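Local structure of guanine nucleotide exchange factor SRM1 (Saccharomyces cerevisiae, 3OF7) at residues A[147-151]-A[162-166]; A[14-19]-A[205-209]; A[66-70]-A[81-85]; A[168-173]-A[192-198]. The protein promotes the exchange of GDP for GTP on the small GTPases GSP1 and GSP2, binds chromatin and controls RNA metabolism and transport. All coordinates share one frame; numbering follows the deposited sequence. Where two conformers were deposited one is given.

Contact 1: residues A[147-151]-A[162-166]; sequences GHKVV and ALFSN
Val150 and Phe164 form a non-hydrogen-bonded antiparallel pair with diverging side chains, their CA atoms 4.3 Å apart, at the open end of the hairpin formed by strands 150-155 and 159-164. One rung further in, Val151 N donates to Leu163 O at 2.8 Å. On the outward side of the pair Ser165 N bonds Lys149 O at 2.7 Å, and the second bond there is made by a side chain: Lys149 N points almost straight (176°) at Ser165 OG, 3.1 Å away. With chi1 at 52°, the hydroxyl sits between its own backbone N and carbonyl carbon, where it meets that amide. A water 2.6 Å from the same OG joins it to His148 ND1, lying in the plane of the imidazole at its edge. One face of this ring is covered by Asn166, whose CB stands 3.8 Å from the ring centroid in a CH-pi contact while ND2 lies over the rim near CD2; amide and ring planes are 31° apart. Over the Phe164 ring comes a methyl, Val150 CG2, 3.6 Å from CE2, and Val151 CG2 packs on Leu163 CG. Asn166 OD1 turns to Glu168 N, and Val150 N to Ser86 OG. The chemistry of this RCC1-type propeller blade thus divides: methyls and a phenyl ring flank the paired strands, whereas beyond them the Ser165 hydroxyl takes the Lys149 amide and a water links it to the His148 imidazole.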
loop_
_atom_site.group_PDB
_atom_site.type_symbol
_atom_site.label_atom_id
_atom_site.label_comp_id
_atom_site.label_asym_id
_atom_site.label_seq_id
_atom_site.Cartn_x
_atom_site.Cartn_y
_atom_site.Cartn_z
ATOM N N GLY A 147 12.657 -6.876 24.061
ATOM C CA GLY A 147 11.927 -5.644 24.344
ATOM C C GLY A 147 11.810 -4.683 23.174
ATOM O O GLY A 147 11.322 -3.562 23.333
ATOM N N HIS A 148 12.253 -5.099 21.991
ATOM C CA HIS A 148 12.047 -4.271 20.801
ATOM C C HIS A 148 10.642 -4.509 20.266
ATOM O O HIS A 148 10.011 -5.508 20.608
ATOM C CB HIS A 148 13.102 -4.558 19.734
ATOM C CG HIS A 148 14.502 -4.416 20.237
ATOM N ND1 HIS A 148 15.016 -3.213 20.666
ATOM C CD2 HIS A 148 15.482 -5.333 20.419
ATOM C CE1 HIS A 148 16.259 -3.388 21.074
ATOM N NE2 HIS A 148 16.566 -4.666 20.938
ATOM N N LYS A 149 10.170 -3.589 19.430
ATOM C CA LYS A 149 8.823 -3.664 18.876
ATOM C C LYS A 149 8.809 -3.401 17.378
ATOM O O LYS A 149 9.715 -2.765 16.846
ATOM C CB LYS A 149 7.908 -2.667 19.594
ATOM C CG LYS A 149 7.435 -3.185 20.952
ATOM C CD LYS A 149 6.599 -2.170 21.709
ATOM C CE LYS A 149 6.216 -2.704 23.089
ATOM N NZ LYS A 149 7.415 -3.149 23.862
ATOM N N VAL A 150 7.767 -3.885 16.709
ATOM C CA VAL A 150 7.561 -3.574 15.297
ATOM C C VAL A 150 7.044 -2.141 15.170
ATOM O O VAL A 150 6.123 -1.745 15.891
ATOM C CB VAL A 150 6.545 -4.535 14.654
ATOM C CG1 VAL A 150 6.274 -4.151 13.190
ATOM C CG2 VAL A 150 7.020 -5.993 14.766
ATOM N N VAL A 151 7.628 -1.373 14.258
ATOM C CA VAL A 151 7.154 -0.010 13.988
ATOM C C VAL A 151 6.475 0.116 12.627
ATOM O O VAL A 151 5.725 1.059 12.395
ATOM C CB VAL A 151 8.267 1.063 14.132
ATOM C CG1 VAL A 151 8.874 1.031 15.546
ATOM C CG2 VAL A 151 9.351 0.883 13.065
ATOM N N ALA A 162 8.769 -6.943 8.385
ATOM C CA ALA A 162 8.531 -6.217 9.628
ATOM C C ALA A 162 9.774 -5.428 9.984
ATOM O O ALA A 162 10.885 -5.988 10.049
ATOM C CB ALA A 162 8.165 -7.181 10.765
ATOM N N LEU A 163 9.583 -4.130 10.197
ATOM C CA LEU A 163 10.648 -3.235 10.615
ATOM C C LEU A 163 10.584 -3.017 12.124
ATOM O O LEU A 163 9.538 -2.629 12.652
ATOM C CB LEU A 163 10.519 -1.892 9.893
ATOM C CG LEU A 163 11.470 -0.771 10.324
ATOM C CD1 LEU A 163 12.937 -1.157 10.070
ATOM C CD2 LEU A 163 11.116 0.542 9.636
ATOM N N PHE A 164 11.704 -3.259 12.809
ATOM C CA PHE A 164 11.733 -3.176 14.270
ATOM C C PHE A 164 12.323 -1.859 14.762
ATOM O O PHE A 164 13.039 -1.178 14.032
ATOM C CB PHE A 164 12.471 -4.375 14.878
ATOM C CG PHE A 164 11.664 -5.640 14.890
ATOM C CD1 PHE A 164 11.610 -6.466 13.763
ATOM C CD2 PHE A 164 10.957 -6.014 16.024
ATOM C CE1 PHE A 164 10.870 -7.637 13.772
ATOM C CE2 PHE A 164 10.206 -7.195 16.046
ATOM C CZ PHE A 164 10.164 -8.008 14.920
ATOM N N SER A 165 12.005 -1.511 16.005
ATOM C CA SER A 165 12.427 -0.244 16.591
ATOM C C SER A 165 13.947 -0.144 16.751
ATOM O O SER A 165 14.475 0.948 16.960
ATOM C CB SER A 165 11.754 -0.047 17.947
ATOM O OG SER A 165 11.960 -1.185 18.758
ATOM N N ASN A 166 14.641 -1.274 16.655
ATOM C CA ASN A 166 16.103 -1.261 16.697
ATOM C C ASN A 166 16.750 -1.242 15.302
ATOM O O ASN A 166 17.958 -1.431 15.176
ATOM C CB ASN A 166 16.633 -2.433 17.530
ATOM C CG ASN A 166 16.396 -3.781 16.872
ATOM O OD1 ASN A 166 15.636 -3.902 15.906
ATOM N ND2 ASN A 166 17.048 -4.808 17.399
HETATM O O HOH W 1 13.830 -0.841 20.567
#

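Contact 2: residues A[14-19]-A[205-209]; sequences NAQEDY and NIVQL
The Tyr19 ring lies against Gln208, with Gln208 CB directly over its centre, 4.1 Å from the centroid, while Asp18 CB covers the opposite face toward the rim. Gln208 continues across the same face: OE1 reaches CE2 at 3.5 Å, and its amide plane is tilted 22° from the ring. This strand, 206-211, is the first of a four-stranded propeller blade, and Val207 and Gln208 both face Leu219 in a classic beta bulge. Val207 turns CG2 to Tyr19 CE1 (3.6 Å), and the same methyl touches Asn14 CB. The chi1 of -50° places Tyr19 CG anti to the carbonyl carbon, and from there the hydroxyl bonds Lys260 O in the next blade. Replacing Tyr19 by an alanine would probably leave Gln208 CB and Val207 CG2 without their aromatic cover and Lys260 O without its hydroxyl partner. Both ends of the Gln208 amide are engaged elsewhere, OE1 by Ile262 N and NE2 by Tyr23 OH, which fixes its rotation. The 14-19 segment is itself tied back, Ala15 N meeting Asp18 OD2 at 3.0 Å from above the carboxylate plane. Gln16 spans the blades: its NE2 also bonds Phe164 O of the preceding hairpin. Extended beyond CG, this side chain carries NE2 to 3.0 Å from Ile206 O, with the acceptor in the Gln16 amide plane and an N-H...O angle of 170°.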
loop_
_atom_site.group_PDB
_atom_site.type_symbol
_atom_site.label_atom_id
_atom_site.label_comp_id
_atom_site.label_asym_id
_atom_site.label_seq_id
_atom_site.Cartn_x
_atom_site.Cartn_y
_atom_site.Cartn_z
ATOM N N ASN A 14 16.621 11.306 9.045
ATOM C CA ASN A 14 15.354 10.613 9.325
ATOM C C ASN A 14 15.345 9.852 10.644
ATOM O O ASN A 14 16.336 9.227 11.013
ATOM C CB ASN A 14 15.022 9.611 8.209
ATOM C CG ASN A 14 14.972 10.248 6.840
ATOM O OD1 ASN A 14 14.407 11.324 6.662
ATOM N ND2 ASN A 14 15.563 9.578 5.858
ATOM N N ALA A 15 14.207 9.881 11.329
ATOM C CA ALA A 15 13.980 9.020 12.491
ATOM C C ALA A 15 12.708 8.190 12.298
ATOM O O ALA A 15 11.774 8.631 11.619
ATOM C CB ALA A 15 13.891 9.852 13.769
ATOM N N GLN A 16 12.674 6.997 12.895
ATOM C CA GLN A 16 11.499 6.123 12.815
ATOM C C GLN A 16 10.242 6.833 13.326
ATOM O O GLN A 16 9.155 6.657 12.773
ATOM C CB GLN A 16 11.725 4.820 13.582
ATOM C CG GLN A 16 12.571 3.790 12.840
ATOM C CD GLN A 16 12.693 2.477 13.593
ATOM O OE1 GLN A 16 12.204 2.348 14.720
ATOM N NE2 GLN A 16 13.342 1.495 12.976
ATOM N N GLU A 17 10.415 7.656 14.360
ATOM C CA GLU A 17 9.351 8.524 14.882
ATOM C C GLU A 17 8.666 9.408 13.827
ATOM O O GLU A 17 7.475 9.705 13.950
ATOM C CB GLU A 17 9.893 9.407 16.013
ATOM N N ASP A 18 9.406 9.823 12.796
ATOM C CA ASP A 18 8.855 10.704 11.757
ATOM C C ASP A 18 7.697 10.068 10.984
ATOM O O ASP A 18 6.919 10.777 10.349
ATOM C CB ASP A 18 9.927 11.110 10.741
ATOM C CG ASP A 18 11.143 11.769 11.380
ATOM O OD1 ASP A 18 11.093 12.153 12.570
ATOM O OD2 ASP A 18 12.155 11.900 10.670
ATOM N N TYR A 19 7.610 8.739 11.025
ATOM C CA TYR A 19 6.655 7.972 10.210
ATOM C C TYR A 19 5.525 7.337 11.019
ATOM O O TYR A 19 4.543 6.855 10.444
ATOM C CB TYR A 19 7.399 6.883 9.408
ATOM C CG TYR A 19 8.593 7.433 8.663
ATOM C CD1 TYR A 19 9.874 7.348 9.208
ATOM C CD2 TYR A 19 8.434 8.086 7.436
ATOM C CE1 TYR A 19 10.969 7.884 8.545
ATOM C CE2 TYR A 19 9.525 8.621 6.757
ATOM C CZ TYR A 19 10.793 8.515 7.326
ATOM O OH TYR A 19 11.884 9.037 6.679
ATOM N N ASN A 205 20.288 2.780 10.674
ATOM C CA ASN A 205 19.039 2.074 10.930
ATOM C C ASN A 205 18.058 2.289 9.784
ATOM O O ASN A 205 17.984 3.381 9.211
ATOM C CB ASN A 205 18.400 2.559 12.235
ATOM C CG ASN A 205 19.012 1.914 13.476
ATOM O OD1 ASN A 205 19.963 1.132 13.398
ATOM N ND2 ASN A 205 18.450 2.237 14.632
ATOM N N ILE A 206 17.306 1.247 9.458
ATOM C CA ILE A 206 16.199 1.379 8.514
ATOM C C ILE A 206 15.041 2.081 9.231
ATOM O O ILE A 206 14.729 1.749 10.377
ATOM C CB ILE A 206 15.764 0.001 7.968
ATOM C CG1 ILE A 206 16.956 -0.707 7.301
ATOM C CG2 ILE A 206 14.562 0.150 7.003
ATOM C CD1 ILE A 206 17.708 0.165 6.259
ATOM N N VAL A 207 14.433 3.054 8.560
ATOM C CA VAL A 207 13.385 3.889 9.164
ATOM C C VAL A 207 12.004 3.745 8.499
ATOM O O VAL A 207 10.978 4.051 9.117
ATOM C CB VAL A 207 13.796 5.385 9.198
ATOM C CG1 VAL A 207 15.099 5.569 9.988
ATOM C CG2 VAL A 207 13.922 5.973 7.778
ATOM N N GLN A 208 11.981 3.277 7.250
ATOM C CA GLN A 208 10.726 3.174 6.499
ATOM C C GLN A 208 10.764 2.100 5.415
ATOM O O GLN A 208 11.808 1.867 4.793
ATOM C CB GLN A 208 10.355 4.513 5.867
ATOM C CG GLN A 208 8.886 4.595 5.439
ATOM C CD GLN A 208 8.592 5.728 4.486
ATOM O OE1 GLN A 208 9.493 6.423 4.007
ATOM N NE2 GLN A 208 7.312 5.920 4.196
ATOM N N LEU A 209 9.611 1.475 5.193
ATOM C CA LEU A 209 9.446 0.467 4.142
ATOM C C LEU A 209 8.487 0.970 3.070
ATOM O O LEU A 209 7.607 1.787 3.361
ATOM C CB LEU A 209 8.906 -0.837 4.735
ATOM C CG LEU A 209 9.519 -1.373 6.032
ATOM C CD1 LEU A 209 8.744 -2.583 6.538
ATOM C CD2 LEU A 209 10.990 -1.750 5.840
#

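Contact 3: residues A[66-70]-A[81-85]; sequences EAKII and ALDEE
The open end of an antiparallel hairpin, strands 69-74 and 78-83, brings Ile69 opposite Asp83 as a non-hydrogen-bonded pair whose CA atoms are 4.2 Å apart. Next to it, Ile70 N donates to Leu82 O at 2.8 Å, a straight bond of 167°. Outward from the pair the strands part, and the bond from Glu84 N to Lys68 O, 3.2 Å long with an angle of 129°, is weak. The apolar side chains divide between the two flanks. Ile69 CG2 touches Ala81 CB, with Trp89 of the following strand alongside both residues. Ile70 CD1 instead meets Leu82 CD2 at 3.9 Å, and Leu82 goes on to Val150 and Leu153 of the next blade. Ile70 chi1, 46°, sets CG1 between backbone N and carbonyl carbon, a placement that lays this branch over the backbone of Asp83 (CG1 to Asp83 C 3.7 Å), while CG2 reaches Glu84 CG.

Asp83 is the polar centre. A water lies 2.7 Å from both Asp83 OD2 and Ala67 O and bridges carboxylate and carbonyl across the contact. The same OD2 accepts from Trp89 NE1 and OD1 from Asn87 N, bonds that hold the carboxylate against rotation. At the surface, Glu84 OE1 lies beside the extended Lys68 chain, 3.3 Å from CD. The ammonium NZ is 4.2 Å from that oxygen, beyond a salt bridge, so any attraction is probably diffuse. Paired inner strands of this kind, continued by strand 88-92, are typical of a four-stranded antiparallel blade in an RCC1-type beta-propeller.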
loop_
_atom_site.group_PDB
_atom_site.type_symbol
_atom_site.label_atom_id
_atom_site.label_comp_id
_atom_site.label_asym_id
_atom_site.label_seq_id
_atom_site.Cartn_x
_atom_site.Cartn_y
_atom_site.Cartn_z
ATOM N N GLU A 66 -9.917 -7.330 22.266
ATOM C CA GLU A 66 -9.055 -8.476 22.532
ATOM C C GLU A 66 -7.837 -8.537 21.604
ATOM O O GLU A 66 -6.688 -8.565 22.072
ATOM C CB GLU A 66 -9.857 -9.780 22.454
ATOM C CG GLU A 66 -9.217 -10.940 23.206
ATOM N N ALA A 67 -8.081 -8.579 20.296
ATOM C CA ALA A 67 -6.976 -8.568 19.330
ATOM C C ALA A 67 -6.210 -7.248 19.418
ATOM O O ALA A 67 -4.987 -7.238 19.365
ATOM C CB ALA A 67 -7.480 -8.815 17.918
ATOM N N LYS A 68 -6.937 -6.146 19.576
ATOM C CA LYS A 68 -6.341 -4.813 19.777
ATOM C C LYS A 68 -5.359 -4.432 18.666
ATOM O O LYS A 68 -4.214 -4.014 18.917
ATOM C CB LYS A 68 -5.681 -4.685 21.160
ATOM C CG LYS A 68 -6.637 -4.956 22.330
ATOM C CD LYS A 68 -5.927 -4.809 23.673
ATOM C CE LYS A 68 -6.904 -4.960 24.841
ATOM N NZ LYS A 68 -6.178 -5.029 26.150
ATOM N N ILE A 69 -5.831 -4.568 17.434
ATOM C CA ILE A 69 -5.045 -4.205 16.261
ATOM C C ILE A 69 -4.843 -2.687 16.197
ATOM O O ILE A 69 -5.804 -1.920 16.328
ATOM C CB ILE A 69 -5.718 -4.717 14.969
ATOM C CG1 ILE A 69 -5.866 -6.251 15.003
ATOM C CG2 ILE A 69 -4.949 -4.237 13.717
ATOM C CD1 ILE A 69 -4.551 -7.028 15.289
ATOM N N ILE A 70 -3.589 -2.267 16.006
ATOM C CA ILE A 70 -3.251 -0.845 15.884
ATOM C C ILE A 70 -2.540 -0.472 14.566
ATOM O O ILE A 70 -2.241 0.697 14.330
ATOM C CB ILE A 70 -2.412 -0.358 17.101
ATOM C CG1 ILE A 70 -1.280 -1.336 17.423
ATOM C CG2 ILE A 70 -3.304 -0.219 18.333
ATOM C CD1 ILE A 70 -0.017 -1.150 16.619
ATOM N N ALA A 81 -1.137 -7.663 10.214
ATOM C CA ALA A 81 -1.618 -6.708 11.199
ATOM C C ALA A 81 -0.776 -6.759 12.474
ATOM O O ALA A 81 -0.126 -7.773 12.769
ATOM C CB ALA A 81 -3.107 -6.940 11.506
ATOM N N LEU A 82 -0.774 -5.647 13.205
ATOM C CA LEU A 82 0.025 -5.524 14.418
ATOM C C LEU A 82 -0.864 -5.145 15.588
ATOM O O LEU A 82 -1.709 -4.258 15.463
ATOM C CB LEU A 82 1.088 -4.441 14.230
ATOM C CG LEU A 82 2.191 -4.329 15.285
ATOM C CD1 LEU A 82 3.086 -5.545 15.221
ATOM C CD2 LEU A 82 2.979 -3.064 15.035
ATOM N N ASP A 83 -0.663 -5.804 16.725
ATOM C CA ASP A 83 -1.435 -5.478 17.912
ATOM C C ASP A 83 -0.632 -4.678 18.943
ATOM O O ASP A 83 0.546 -4.361 18.729
ATOM C CB ASP A 83 -2.098 -6.732 18.520
ATOM C CG ASP A 83 -1.098 -7.748 19.068
ATOM O OD1 ASP A 83 0.011 -7.358 19.507
ATOM O OD2 ASP A 83 -1.452 -8.950 19.082
ATOM N N GLU A 84 -1.280 -4.342 20.054
ATOM C CA GLU A 84 -0.643 -3.542 21.098
ATOM C C GLU A 84 0.625 -4.163 21.691
ATOM O O GLU A 84 1.531 -3.430 22.108
ATOM C CB GLU A 84 -1.641 -3.223 22.210
ATOM C CG GLU A 84 -2.621 -2.126 21.830
ATOM C CD GLU A 84 -3.676 -1.900 22.898
ATOM O OE1 GLU A 84 -3.576 -2.500 23.996
ATOM O OE2 GLU A 84 -4.607 -1.123 22.624
ATOM N N GLU A 85 0.681 -5.497 21.733
ATOM C CA GLU A 85 1.879 -6.133 22.279
ATOM C C GLU A 85 2.875 -6.506 21.181
ATOM O O GLU A 85 3.823 -7.272 21.398
ATOM C CB GLU A 85 1.527 -7.299 23.204
ATOM C CG GLU A 85 0.857 -6.832 24.494
ATOM C CD GLU A 85 1.461 -5.541 25.042
ATOM O OE1 GLU A 85 0.704 -4.569 25.264
ATOM O OE2 GLU A 85 2.691 -5.491 25.253
HETATM O O HOH W 2 -3.639 -9.204 20.664
#

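Contact 4: residues A[168-173]-A[192-198]; sequences EVYAWG and QKTPWKV
Glu168 opens the contact with a salt bridge to Lys197, a long and weak one at 3.3 Å between OE2 and NZ. Val169 O then accepts from Val198 N at 3.0 Å, and a water accepts from Val169 N while donating to Val198 O. Tyr170 pairs with Lys197 in a non-hydrogen-bonded register; Lys197 CB sits over the ring face, 4.1 Å from the centroid, and Pro195 CB touches CD2. With chi1 at -85°, Tyr170 CG is anti to the carbonyl carbon, and the ring also packs on Pro142 and Pro143. Exchanging Tyr170 for a glycine would probably leave the aliphatic part of Lys197 without its aromatic support and open a gap beside Pro195. Ala171 N bonds Trp196 O at 2.9 Å, the return bond from Trp196 N being weak, and Ala171 CB meets Val198 CG2. Here the outer edge of the propeller blade is interrupted by a beta bulge: the register slips by two before Gly173, as the 192-198 segment turns a corner at Thr194. Trp172 packs at the corner, its six-membered ring taking Pro195 CG on one face at 4.0 Å from the centroid. Across the turn, Gln192 NE2 bonds Thr194 O at 2.8 Å. Gly173, at a phi of 99° where a CB would strike the preceding carbonyl, exchanges two bonds with Gln192, its N meeting Gln192 O on a lone pair at 2.7 Å.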
loop_
_atom_site.group_PDB
_atom_site.type_symbol
_atom_site.label_atom_id
_atom_site.label_comp_id
_atom_site.label_asym_id
_atom_site.label_seq_id
_atom_site.Cartn_x
_atom_site.Cartn_y
_atom_site.Cartn_z
ATOM N N GLU A 168 16.263 -3.332 12.805
ATOM C CA GLU A 168 16.334 -4.661 12.193
ATOM C C GLU A 168 15.112 -4.955 11.330
ATOM O O GLU A 168 14.004 -4.497 11.629
ATOM C CB GLU A 168 16.471 -5.739 13.260
ATOM C CG GLU A 168 17.796 -5.674 14.035
ATOM C CD GLU A 168 18.089 -6.931 14.832
ATOM O OE1 GLU A 168 17.165 -7.732 15.080
ATOM O OE2 GLU A 168 19.264 -7.121 15.218
ATOM N N VAL A 169 15.332 -5.737 10.275
ATOM C CA VAL A 169 14.285 -6.094 9.324
ATOM C C VAL A 169 14.114 -7.611 9.284
ATOM O O VAL A 169 15.076 -8.342 9.047
ATOM C CB VAL A 169 14.618 -5.547 7.903
ATOM C CG1 VAL A 169 13.630 -6.070 6.865
ATOM C CG2 VAL A 169 14.622 -4.028 7.903
ATOM N N TYR A 170 12.895 -8.080 9.534
ATOM C CA TYR A 170 12.553 -9.488 9.333
ATOM C C TYR A 170 11.691 -9.619 8.084
ATOM O O TYR A 170 10.804 -8.801 7.847
ATOM C CB TYR A 170 11.854 -10.093 10.563
ATOM C CG TYR A 170 12.840 -10.578 11.609
ATOM C CD1 TYR A 170 13.663 -9.676 12.286
ATOM C CD2 TYR A 170 12.971 -11.939 11.898
ATOM C CE1 TYR A 170 14.588 -10.109 13.225
ATOM C CE2 TYR A 170 13.891 -12.385 12.844
ATOM C CZ TYR A 170 14.695 -11.462 13.502
ATOM O OH TYR A 170 15.608 -11.898 14.435
ATOM N N ALA A 171 11.981 -10.633 7.283
ATOM C CA ALA A 171 11.304 -10.825 6.005
ATOM C C ALA A 171 10.980 -12.292 5.791
ATOM O O ALA A 171 11.639 -13.172 6.363
ATOM C CB ALA A 171 12.148 -10.279 4.867
ATOM N N TRP A 172 9.932 -12.547 5.003
ATOM C CA TRP A 172 9.515 -13.907 4.644
ATOM C C TRP A 172 8.659 -13.920 3.371
ATOM O O TRP A 172 8.214 -12.867 2.898
ATOM C CB TRP A 172 8.812 -14.628 5.817
ATOM C CG TRP A 172 7.558 -13.973 6.389
ATOM C CD1 TRP A 172 6.264 -14.362 6.169
ATOM C CD2 TRP A 172 7.489 -12.854 7.293
ATOM N NE1 TRP A 172 5.392 -13.552 6.867
ATOM C CE2 TRP A 172 6.118 -12.618 7.563
ATOM C CE3 TRP A 172 8.449 -12.023 7.895
ATOM C CZ2 TRP A 172 5.684 -11.589 8.409
ATOM C CZ3 TRP A 172 8.017 -10.988 8.735
ATOM C CH2 TRP A 172 6.641 -10.784 8.980
ATOM N N GLY A 173 8.456 -15.110 2.813
ATOM C CA GLY A 173 7.719 -15.271 1.555
ATOM C C GLY A 173 8.696 -15.414 0.402
ATOM O O GLY A 173 9.717 -16.111 0.532
ATOM N N GLN A 192 10.878 -18.432 1.753
ATOM C CA GLN A 192 11.107 -18.318 3.191
ATOM C C GLN A 192 9.783 -18.410 3.947
ATOM O O GLN A 192 8.995 -17.468 3.928
ATOM C CB GLN A 192 11.817 -16.988 3.498
ATOM C CG GLN A 192 12.193 -16.785 4.962
ATOM C CD GLN A 192 13.066 -17.906 5.497
ATOM O OE1 GLN A 192 13.979 -18.375 4.810
ATOM N NE2 GLN A 192 12.787 -18.345 6.718
ATOM N N LYS A 193 9.539 -19.543 4.608
ATOM C CA LYS A 193 8.230 -19.821 5.215
ATOM C C LYS A 193 8.018 -19.194 6.603
ATOM O O LYS A 193 6.884 -19.050 7.055
ATOM C CB LYS A 193 7.973 -21.334 5.271
ATOM C CG LYS A 193 7.781 -21.980 3.899
ATOM C CD LYS A 193 7.627 -23.494 3.993
ATOM C CE LYS A 193 7.299 -24.084 2.628
ATOM N NZ LYS A 193 7.428 -25.574 2.610
ATOM N N THR A 194 9.107 -18.841 7.275
ATOM C CA THR A 194 9.033 -18.204 8.593
ATOM C C THR A 194 9.839 -16.904 8.586
ATOM O O THR A 194 10.757 -16.757 7.781
ATOM C CB THR A 194 9.542 -19.147 9.712
ATOM O OG1 THR A 194 10.840 -19.645 9.364
ATOM C CG2 THR A 194 8.579 -20.326 9.904
ATOM N N PRO A 195 9.478 -15.938 9.460
ATOM C CA PRO A 195 10.246 -14.701 9.555
ATOM C C PRO A 195 11.754 -14.951 9.694
ATOM O O PRO A 195 12.171 -15.846 10.426
ATOM C CB PRO A 195 9.681 -14.045 10.817
ATOM C CG PRO A 195 8.254 -14.477 10.830
ATOM C CD PRO A 195 8.242 -15.878 10.272
ATOM N N TRP A 196 12.541 -14.151 8.981
ATOM C CA TRP A 196 13.982 -14.369 8.825
ATOM C C TRP A 196 14.684 -13.026 8.856
ATOM O O TRP A 196 14.271 -12.084 8.170
ATOM C CB TRP A 196 14.233 -15.083 7.489
ATOM C CG TRP A 196 15.668 -15.329 7.089
ATOM C CD1 TRP A 196 16.478 -16.357 7.507
ATOM C CD2 TRP A 196 16.441 -14.568 6.152
ATOM N NE1 TRP A 196 17.709 -16.265 6.901
ATOM C CE2 TRP A 196 17.714 -15.181 6.062
ATOM C CE3 TRP A 196 16.187 -13.422 5.387
ATOM C CZ2 TRP A 196 18.726 -14.691 5.235
ATOM C CZ3 TRP A 196 17.196 -12.934 4.558
ATOM C CH2 TRP A 196 18.450 -13.574 4.488
ATOM N N LYS A 197 15.747 -12.933 9.657
ATOM C CA LYS A 197 16.500 -11.694 9.786
ATOM C C LYS A 197 17.281 -11.410 8.512
ATOM O O LYS A 197 18.071 -12.250 8.056
ATOM C CB LYS A 197 17.457 -11.757 10.986
ATOM C CG LYS A 197 18.102 -10.422 11.315
ATOM C CD LYS A 197 19.115 -10.535 12.456
ATOM C CE LYS A 197 19.844 -9.214 12.653
ATOM N NZ LYS A 197 21.028 -9.345 13.563
ATOM N N VAL A 198 17.040 -10.241 7.927
ATOM C CA VAL A 198 17.737 -9.840 6.714
ATOM C C VAL A 198 19.109 -9.319 7.141
ATOM O O VAL A 198 19.184 -8.446 8.000
ATOM C CB VAL A 198 16.952 -8.761 5.932
ATOM C CG1 VAL A 198 17.689 -8.349 4.659
ATOM C CG2 VAL A 198 15.549 -9.263 5.595
HETATM O O HOH W 3 17.965 -6.725 9.817
#

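Overall arrangement
Contacts 1 and 4 belong to one propeller sheet, their centres about 13 Å apart, and join directly where Ala162 N meets Tyr170 O at 2.8 Å, a probable hydrogen bond. Contact 3 is the counterpart of contact 1 in the preceding blade; their centres lie about 14 Å apart, and Leu82 CD2 comes within 3.5 Å of Val150 O. Contact 2 brings the N-terminal segment onto the following blade, about 11 Å from contact 1 between centres. It touches contact 4 through Ile206 CG1 and Val169 CG2 (4.1 Å), whereas its nearest atoms to contact 3 are about 10 Å away. In sequence, contacts 1, 3 and 4 all nest within the loop that contact 2 closes.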